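PDB 6KYY: pyridine nucleotide-disulphide oxidoreductase dimerisation region from Escherichia coli BL21, which is an FAD-dependent disulfide reductase induced by hypochlorous acid and probably helps the cell resist reactive chlorine species. Local coordinates for residues Ser346-Thr351 and Met415-Gly420; Ser424-Gln429 and Asp442-Val447. One frame throughout, in Å; residues are numbered along the deposited sequence.

Interaction 1. Residues Ser346-Thr351 and Met415-Gly420; sequences SRVGMT and MVMDAG
The apolar part of this contact is small and joins V348 on the strand to M417 in the last turn of the helix. The two side chains reach toward each other and meet tip to tip. The terminal methyl CE of M417 lies 3.8 Å from CG2 of V348. The other branch, CG1 of V348, is 4.2 Å from the same CE, so the methyl sits against both arms of the valine. The chain of M417 runs extended to SD (chi2 -162°); the bend at chi3 then brings CE round to the side of CB, where it faces V348. I410 and V413 of the same helix also pack on V348, and N334 touches both V348 and M417.

The backbone contributes through G349. Its N is 4.2 Å from CE of M417, a van der Waals contact. No hydrogen bond joins the two segments.

The polar contacts lie within each segment or lead out of it. NH1 of R347 donates to the backbone O of G349 at 3.0 Å. The bond is bent (143° at the hydrogen), and the donor stands above the carbonyl plane. CG2 of T351 rests over one face of the same guanidinium, offset toward its rim. NE of R347 forms a salt bridge with E204. On the helix, OD1 of D418 forms a salt bridge with K414 and OD2 is hydrogen-bonded to ND2 of N334.

Helix ends bound both segments. T351 is the N-cap of helix 352-358. G420 has positive phi and closes helix 406-418 in a Schellman motif. The contact lays the C-terminal end of that helix against strand 345-349 of the five-stranded antiparallel sheet. This helix-on-sheet packing belongs to the C-terminal dimerisation domain of the pyridine nucleotide-disulfide oxidoreductase family.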
loop_
_atom_site.group_PDB
_atom_site.type_symbol
_atom_site.label_atom_id
_atom_site.label_comp_id
_atom_site.label_asym_id
_atom_site.label_seq_id
_atom_site.Cartn_x
_atom_site.Cartn_y
_atom_site.Cartn_z
ATOM N N SER B 346 -8.875 7.870 -0.757
ATOM C CA SER B 346 -9.295 6.841 -1.697
ATOM C C SER B 346 -10.755 6.482 -1.458
ATOM O O SER B 346 -11.239 6.505 -0.322
ATOM C CB SER B 346 -8.417 5.594 -1.570
ATOM O OG SER B 346 -7.097 5.868 -2.001
ATOM N N ARG B 347 -11.459 6.143 -2.537
ATOM C CA ARG B 347 -12.904 5.991 -2.467
ATOM C C ARG B 347 -13.385 4.939 -3.457
ATOM O O ARG B 347 -12.791 4.739 -4.519
ATOM C CB ARG B 347 -13.609 7.323 -2.744
ATOM C CG ARG B 347 -13.673 8.253 -1.547
ATOM C CD ARG B 347 -15.107 8.477 -1.118
ATOM N NE ARG B 347 -15.915 8.989 -2.220
ATOM C CZ ARG B 347 -16.999 8.385 -2.694
ATOM N NH1 ARG B 347 -17.412 7.245 -2.159
ATOM N NH2 ARG B 347 -17.671 8.924 -3.703
ATOM N N VAL B 348 -14.478 4.272 -3.086
ATOM C CA VAL B 348 -15.193 3.364 -3.974
ATOM C C VAL B 348 -16.625 3.290 -3.472
ATOM O O VAL B 348 -16.887 3.460 -2.278
ATOM C CB VAL B 348 -14.521 1.967 -4.029
ATOM C CG1 VAL B 348 -14.630 1.262 -2.687
ATOM C CG2 VAL B 348 -15.129 1.115 -5.138
ATOM N N GLY B 349 -17.559 3.053 -4.388
ATOM C CA GLY B 349 -18.953 2.999 -4.001
ATOM C C GLY B 349 -19.510 4.382 -3.697
ATOM O O GLY B 349 -18.892 5.415 -3.960
ATOM N N MET B 350 -20.707 4.385 -3.119
ATOM C CA MET B 350 -21.413 5.629 -2.860
ATOM C C MET B 350 -21.004 6.229 -1.521
ATOM O O MET B 350 -20.557 5.529 -0.609
ATOM C CB MET B 350 -22.929 5.421 -2.886
ATOM C CG MET B 350 -23.414 4.088 -2.350
ATOM S SD MET B 350 -25.200 3.928 -2.554
ATOM C CE MET B 350 -25.366 2.165 -2.810
ATOM N N THR B 351 -21.160 7.547 -1.421
ATOM C CA THR B 351 -20.923 8.258 -0.178
ATOM C C THR B 351 -22.050 7.979 0.815
ATOM O O THR B 351 -23.064 7.354 0.490
ATOM C CB THR B 351 -20.819 9.761 -0.433
ATOM O OG1 THR B 351 -22.002 10.213 -1.105
ATOM C CG2 THR B 351 -19.612 10.075 -1.294
ATOM N N MET B 415 -12.473 -5.193 -4.133
ATOM C CA MET B 415 -12.451 -6.614 -4.462
ATOM C C MET B 415 -13.743 -7.303 -4.033
ATOM O O MET B 415 -14.474 -7.856 -4.862
ATOM C CB MET B 415 -11.242 -7.275 -3.802
ATOM C CG MET B 415 -9.996 -7.307 -4.658
ATOM S SD MET B 415 -10.042 -8.633 -5.873
ATOM C CE MET B 415 -9.130 -7.874 -7.211
ATOM N N VAL B 416 -14.042 -7.278 -2.732
ATOM C CA VAL B 416 -15.202 -8.002 -2.227
ATOM C C VAL B 416 -16.513 -7.338 -2.629
ATOM O O VAL B 416 -17.559 -7.998 -2.632
ATOM C CB VAL B 416 -15.116 -8.163 -0.697
ATOM C CG1 VAL B 416 -13.736 -8.643 -0.292
ATOM C CG2 VAL B 416 -15.446 -6.859 -0.001
ATOM N N MET B 417 -16.494 -6.048 -2.972
ATOM C CA MET B 417 -17.714 -5.405 -3.452
ATOM C C MET B 417 -18.073 -5.894 -4.850
ATOM O O MET B 417 -19.254 -6.093 -5.160
ATOM C CB MET B 417 -17.556 -3.885 -3.432
ATOM C CG MET B 417 -17.686 -3.282 -2.044
ATOM S SD MET B 417 -18.008 -1.506 -1.987
ATOM C CE MET B 417 -17.925 -1.072 -3.718
ATOM N N ASP B 418 -17.068 -6.098 -5.704
ATOM C CA ASP B 418 -17.327 -6.649 -7.030
ATOM C C ASP B 418 -17.799 -8.095 -6.943
ATOM O O ASP B 418 -18.699 -8.506 -7.684
ATOM C CB ASP B 418 -16.071 -6.547 -7.895
ATOM C CG ASP B 418 -15.820 -5.138 -8.397
ATOM O OD1 ASP B 418 -14.689 -4.859 -8.848
ATOM O OD2 ASP B 418 -16.755 -4.310 -8.343
ATOM N N ALA B 419 -17.208 -8.878 -6.041
ATOM C CA ALA B 419 -17.563 -10.282 -5.877
ATOM C C ALA B 419 -18.819 -10.490 -5.041
ATOM O O ALA B 419 -19.189 -11.641 -4.788
ATOM C CB ALA B 419 -16.395 -11.049 -5.251
ATOM N N GLY B 420 -19.476 -9.417 -4.602
ATOM C CA GLY B 420 -20.710 -9.548 -3.853
ATOM C C GLY B 420 -20.576 -10.200 -2.498
ATOM O O GLY B 420 -21.558 -10.739 -1.982
#

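Interaction 2. Residues Ser424-Gln429 and Asp442-Val447; sequences SILRDQ and DLFSLV
L426 and R427, on helix 424-428, meet F444 and S445, where helix 439-443 gives way to the C-terminal tail. The contact joins helix 424-428 to the residues that follow helix 439-443, in the dimerisation domain of the pyridine nucleotide-disulfide oxidoreductase fold. The backbones come close, with CA of R427 5.1 Å from CA of F444.

L426 and F444 lie side by side and point the same way. CB of L426 is 4.1 Å from CD1 of F444. Further out, CD1 of L426 is also 4.1 Å from CE1 of the ring. The leucine meets the ring obliquely. CG of L443 lies over the centre of one ring face, and A387 and Y423 also touch F444. L426 also packs against I412 and V416 of helix 406-418.

R427 meets F444 differently. Its CB is 4.0 Å from CB of F444, and its methylene chain then passes over the backbone carbonyl. CG of R427 stands 3.4 Å from the O of F444. With CG anti to the backbone N (chi1 -176°), the chain runs out past this carbonyl before it bends at chi3. S445 adds its OG beside CG of R427; that hydroxyl is hydrogen-bonded to the backbone O of N441.

The bend returns the guanidinium toward its own helix, where CB of S424 lies over one face, offset toward the rim. CG of D428 lies at the guanidinium edge, in its plane. A weak bond runs from NE of R427 to OD1 of D428. The firmer half of the salt bridge joins NH2 of R427 to OD2 of D428 at 2.9 Å, nearly straight at 164°; NH2 meets OD2 on the syn side, somewhat out of the carboxylate plane.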
loop_
_atom_site.group_PDB
_atom_site.type_symbol
_atom_site.label_atom_id
_atom_site.label_comp_id
_atom_site.label_asym_id
_atom_site.label_seq_id
_atom_site.Cartn_x
_atom_site.Cartn_y
_atom_site.Cartn_z
ATOM N N SER B 424 -18.379 -9.149 6.364
ATOM C CA SER B 424 -17.738 -10.086 7.278
ATOM C C SER B 424 -16.409 -10.600 6.743
ATOM O O SER B 424 -15.555 -11.018 7.534
ATOM C CB SER B 424 -18.678 -11.259 7.562
ATOM O OG SER B 424 -18.688 -12.175 6.480
ATOM N N ILE B 425 -16.213 -10.577 5.422
ATOM C CA ILE B 425 -14.966 -11.072 4.843
ATOM C C ILE B 425 -13.790 -10.222 5.307
ATOM O O ILE B 425 -12.748 -10.743 5.724
ATOM C CB ILE B 425 -15.068 -11.113 3.307
ATOM C CG1 ILE B 425 -15.666 -12.444 2.849
ATOM C CG2 ILE B 425 -13.704 -10.902 2.665
ATOM C CD1 ILE B 425 -14.763 -13.634 3.096
ATOM N N LEU B 426 -13.941 -8.898 5.253
ATOM C CA LEU B 426 -12.867 -8.007 5.673
ATOM C C LEU B 426 -12.783 -7.865 7.186
ATOM O O LEU B 426 -11.728 -7.475 7.701
ATOM C CB LEU B 426 -13.043 -6.632 5.025
ATOM C CG LEU B 426 -13.038 -6.642 3.493
ATOM C CD1 LEU B 426 -13.302 -5.253 2.934
ATOM C CD2 LEU B 426 -11.725 -7.199 2.966
ATOM N N ARG B 427 -13.860 -8.177 7.909
ATOM C CA ARG B 427 -13.833 -8.122 9.365
ATOM C C ARG B 427 -13.023 -9.261 9.973
ATOM O O ARG B 427 -12.513 -9.118 11.090
ATOM C CB ARG B 427 -15.264 -8.143 9.914
ATOM C CG ARG B 427 -15.372 -8.000 11.427
ATOM C CD ARG B 427 -16.701 -8.531 11.944
ATOM N NE ARG B 427 -16.894 -9.943 11.623
ATOM C CZ ARG B 427 -18.084 -10.522 11.489
ATOM N NH1 ARG B 427 -19.191 -9.809 11.648
ATOM N NH2 ARG B 427 -18.167 -11.812 11.194
ATOM N N ASP B 428 -12.873 -10.379 9.261
ATOM C CA ASP B 428 -12.246 -11.569 9.817
ATOM C C ASP B 428 -11.008 -12.031 9.062
ATOM O O ASP B 428 -10.435 -13.064 9.428
ATOM C CB ASP B 428 -13.258 -12.722 9.870
ATOM C CG ASP B 428 -14.375 -12.470 10.862
ATOM O OD1 ASP B 428 -14.120 -11.806 11.888
ATOM O OD2 ASP B 428 -15.506 -12.936 10.614
ATOM N N GLN B 429 -10.573 -11.307 8.035
ATOM C CA GLN B 429 -9.431 -11.752 7.249
ATOM C C GLN B 429 -8.133 -11.586 8.029
ATOM O O GLN B 429 -7.967 -10.652 8.819
ATOM C CB GLN B 429 -9.352 -10.981 5.933
ATOM C CG GLN B 429 -8.386 -11.576 4.924
ATOM C CD GLN B 429 -8.622 -11.060 3.523
ATOM O OE1 GLN B 429 -9.664 -11.322 2.925
ATOM N NE2 GLN B 429 -7.656 -10.322 2.990
ATOM N N ASP B 442 -10.437 -3.882 12.236
ATOM C CA ASP B 442 -11.004 -3.047 13.287
ATOM C C ASP B 442 -12.109 -2.137 12.768
ATOM O O ASP B 442 -12.987 -1.736 13.542
ATOM C CB ASP B 442 -9.901 -2.213 13.944
ATOM C CG ASP B 442 -8.640 -3.016 14.213
ATOM O OD1 ASP B 442 -7.551 -2.577 13.788
ATOM O OD2 ASP B 442 -8.739 -4.085 14.850
ATOM N N LEU B 443 -12.093 -1.804 11.475
ATOM C CA LEU B 443 -13.088 -0.878 10.942
ATOM C C LEU B 443 -14.469 -1.519 10.870
ATOM O O LEU B 443 -15.469 -0.893 11.241
ATOM C CB LEU B 443 -12.662 -0.377 9.562
ATOM C CG LEU B 443 -13.731 0.407 8.795
ATOM C CD1 LEU B 443 -14.119 1.671 9.550
ATOM C CD2 LEU B 443 -13.263 0.744 7.385
ATOM N N PHE B 444 -14.547 -2.761 10.393
ATOM C CA PHE B 444 -15.816 -3.460 10.249
ATOM C C PHE B 444 -16.139 -4.341 11.448
ATOM O O PHE B 444 -17.133 -5.075 11.417
ATOM C CB PHE B 444 -15.822 -4.280 8.960
ATOM C CG PHE B 444 -15.802 -3.438 7.716
ATOM C CD1 PHE B 444 -14.681 -3.400 6.902
ATOM C CD2 PHE B 444 -16.900 -2.671 7.371
ATOM C CE1 PHE B 444 -14.663 -2.618 5.758
ATOM C CE2 PHE B 444 -16.886 -1.889 6.234
ATOM C CZ PHE B 444 -15.764 -1.863 5.425
ATOM N N SER B 445 -15.329 -4.278 12.506
ATOM C CA SER B 445 -15.756 -4.825 13.787
ATOM C C SER B 445 -16.771 -3.918 14.465
ATOM O O SER B 445 -17.521 -4.382 15.331
ATOM C CB SER B 445 -14.552 -5.041 14.704
ATOM O OG SER B 445 -13.666 -6.006 14.166
ATOM N N LEU B 446 -16.822 -2.647 14.073
ATOM C CA LEU B 446 -17.758 -1.673 14.619
ATOM C C LEU B 446 -19.168 -1.829 14.065
ATOM O O LEU B 446 -20.004 -0.948 14.289
ATOM C CB LEU B 446 -17.252 -0.253 14.347
ATOM C CG LEU B 446 -15.801 0.047 14.726
ATOM C CD1 LEU B 446 -15.244 1.172 13.870
ATOM C CD2 LEU B 446 -15.696 0.388 16.203
ATOM N N VAL B 447 -19.447 -2.913 13.351
ATOM C CA VAL B 447 -20.766 -3.154 12.780
ATOM C C VAL B 447 -21.600 -3.934 13.786
ATOM O O VAL B 447 -21.162 -4.970 14.302
ATOM C CB VAL B 447 -20.657 -3.909 11.446
ATOM C CG1 VAL B 447 -22.018 -4.004 10.774
ATOM C CG2 VAL B 447 -19.651 -3.228 10.529
#

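Both interactions are partly buried and lie in the dimerisation domain. Interaction 1 sets a helix end against a sheet strand; V348 is buried, while M417 and G349 are partly exposed. Interaction 2, farther from the centre of the chain, joins helix 424-428 to the C-terminal tail and runs from buried L426 and F444 to exposed S445. Helices 406-418 and 424-428 follow each other in the chain and touch: CG1 of V416 lies 3.7 Å from CG2 of I425. Interaction 1 depends on aliphatic and methionine methyl contacts. Interaction 2 adds an aromatic ring and an arginine chain laid over a carbonyl. V416 and Q429 both pack on M415 of the second subunit.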